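Local coordinates for plasmin and fibronectin-binding protein A (Streptococcus pneumoniae, PDB 4MR0) that acts as a fibronectin-dependent adhesin and invasin on the pneumococcal surface, binding human fibronectin, plasmin, plasminogen and serum albumin, at residues Ser215-Thr220 against Thr255-Thr260. Residues are numbered along the deposited sequence; the frame is centred on the assembly and turned at random.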
loop_
_atom_site.group_PDB
_atom_site.type_symbol
_atom_site.label_atom_id
_atom_site.label_comp_id
_atom_site.label_asym_id
_atom_site.label_seq_id
_atom_site.Cartn_x
_atom_site.Cartn_y
_atom_site.Cartn_z
ATOM N N SER A 215 15.336 13.680 -5.269
ATOM C CA SER A 215 15.708 12.277 -5.176
ATOM C C SER A 215 16.350 12.009 -3.822
ATOM O O SER A 215 16.986 12.887 -3.232
ATOM C CB SER A 215 16.660 11.874 -6.315
ATOM O OG SER A 215 17.889 12.576 -6.260
ATOM N N TYR A 216 16.134 10.797 -3.322
ATOM C CA TYR A 216 16.665 10.358 -2.039
ATOM C C TYR A 216 17.112 8.908 -2.224
ATOM O O TYR A 216 16.311 8.060 -2.609
ATOM C CB TYR A 216 15.568 10.453 -0.978
ATOM C CG TYR A 216 16.025 10.190 0.437
ATOM C CD1 TYR A 216 16.293 8.893 0.877
ATOM C CD2 TYR A 216 16.184 11.240 1.344
ATOM C CE1 TYR A 216 16.704 8.646 2.187
ATOM C CE2 TYR A 216 16.597 11.003 2.654
ATOM C CZ TYR A 216 16.854 9.707 3.066
ATOM O OH TYR A 216 17.269 9.467 4.356
ATOM N N SER A 217 18.381 8.614 -1.947
ATOM C CA SER A 217 18.873 7.257 -2.142
ATOM C C SER A 217 19.845 6.785 -1.069
ATOM O O SER A 217 20.702 7.543 -0.622
ATOM C CB SER A 217 19.585 7.149 -3.497
ATOM O OG SER A 217 18.954 7.946 -4.485
ATOM N N GLY A 218 19.708 5.522 -0.682
ATOM C CA GLY A 218 20.614 4.932 0.290
ATOM C C GLY A 218 20.337 5.089 1.770
ATOM O O GLY A 218 19.483 5.875 2.196
ATOM N N GLY A 219 21.072 4.308 2.556
ATOM C CA GLY A 219 20.948 4.365 3.998
ATOM C C GLY A 219 19.702 3.766 4.622
ATOM O O GLY A 219 18.961 2.979 4.019
ATOM N N THR A 220 19.475 4.171 5.862
ATOM C CA THR A 220 18.349 3.706 6.642
ATOM C C THR A 220 17.662 4.906 7.262
ATOM O O THR A 220 18.303 5.935 7.515
ATOM C CB THR A 220 18.832 2.788 7.796
ATOM O OG1 THR A 220 19.467 1.622 7.255
ATOM C CG2 THR A 220 17.670 2.377 8.690
ATOM N N THR A 255 12.042 10.620 -6.561
ATOM C CA THR A 255 12.594 9.269 -6.597
ATOM C C THR A 255 13.186 8.863 -5.256
ATOM O O THR A 255 14.068 9.542 -4.739
ATOM C CB THR A 255 13.711 9.150 -7.660
ATOM O OG1 THR A 255 13.171 9.446 -8.952
ATOM C CG2 THR A 255 14.290 7.732 -7.678
ATOM N N ILE A 256 12.683 7.768 -4.692
ATOM C CA ILE A 256 13.189 7.250 -3.422
ATOM C C ILE A 256 13.664 5.834 -3.727
ATOM O O ILE A 256 12.885 5.006 -4.191
ATOM C CB ILE A 256 12.081 7.182 -2.342
ATOM C CG1 ILE A 256 11.633 8.597 -1.955
ATOM C CG2 ILE A 256 12.593 6.431 -1.122
ATOM C CD1 ILE A 256 10.483 8.626 -0.965
ATOM N N LYS A 257 14.935 5.551 -3.479
ATOM C CA LYS A 257 15.434 4.222 -3.770
ATOM C C LYS A 257 16.520 3.717 -2.844
ATOM O O LYS A 257 17.290 4.487 -2.277
ATOM C CB LYS A 257 15.920 4.165 -5.215
ATOM C CG LYS A 257 16.912 5.241 -5.589
ATOM C CD LYS A 257 17.050 5.329 -7.108
ATOM C CE LYS A 257 17.466 3.996 -7.716
ATOM N NZ LYS A 257 17.495 4.043 -9.209
ATOM N N ASN A 258 16.558 2.397 -2.713
ATOM C CA ASN A 258 17.520 1.703 -1.872
ATOM C C ASN A 258 17.574 2.269 -0.461
ATOM O O ASN A 258 18.643 2.604 0.060
ATOM C CB ASN A 258 18.908 1.738 -2.514
ATOM C CG ASN A 258 19.882 0.785 -1.839
ATOM O OD1 ASN A 258 19.492 -0.269 -1.345
ATOM N ND2 ASN A 258 21.158 1.149 -1.830
ATOM N N VAL A 259 16.406 2.369 0.160
ATOM C CA VAL A 259 16.316 2.871 1.521
ATOM C C VAL A 259 15.687 1.807 2.411
ATOM O O VAL A 259 14.752 1.123 2.003
ATOM C CB VAL A 259 15.436 4.135 1.616
ATOM C CG1 VAL A 259 15.397 4.614 3.066
ATOM C CG2 VAL A 259 15.965 5.229 0.691
ATOM N N THR A 260 16.211 1.664 3.623
ATOM C CA THR A 260 15.662 0.705 4.570
ATOM C C THR A 260 14.851 1.509 5.587
ATOM O O THR A 260 15.412 2.309 6.326
ATOM C CB THR A 260 16.789 -0.068 5.299
ATOM O OG1 THR A 260 17.529 -0.833 4.344
ATOM C CG2 THR A 260 16.207 -1.013 6.345
HETATM O O HOH W 1 19.694 1.191 2.013
#
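The ring of Tyr216 meets Val259 at its edge: methyl CG2 lies close to the ring plane, 3.7 Å from CD1, and the two side chains cross at about a right angle. CG lies anti to the backbone N (chi1 -173°), which sends the ring forward along the chain to Val259, while Phe194 and Phe246 pack edge-to-face with it and Leu172, Leu174 and Ile180 add aliphatic contacts. Neighbouring coils of a right-handed parallel beta-helix, the pectate lyase-like fold of this adhesin fragment, are joined here, and the example illustrates how such coils stay in step through a corner. Ser215 to Ser217 pair in parallel with Thr255 to Lys257, the segment axes 4.7 Å apart. Tyr216 turns both backbone groups to the second strand, its N to Thr255 O (2.8 Å) and its O to Lys257 N (3.0 Å), so that the two bonds straddle Ile256; Gly218 N then donates to Lys257 O. Tyr216 and Ile256 face the interior, whereas Ser217 OG rests against Lys257 CG on the outer surface. Beyond this the chains turn by different means: Gly218 and Gly219 take positive phi, and Asn258 adopts a left-handed conformation (phi 51°), its OD1 bound by Arg284 of the next coil. Parallel pairing resumes at Thr220 and Thr260, where Thr220 CG2 touches Thr260 O at 3.3 Å and Arg284 also grips Thr260 OG1. Gly219 O carries two bonds at the corner, accepting from Thr260 N at 3.1 Å and from a water that also donates to Asn258 O at 2.6 Å.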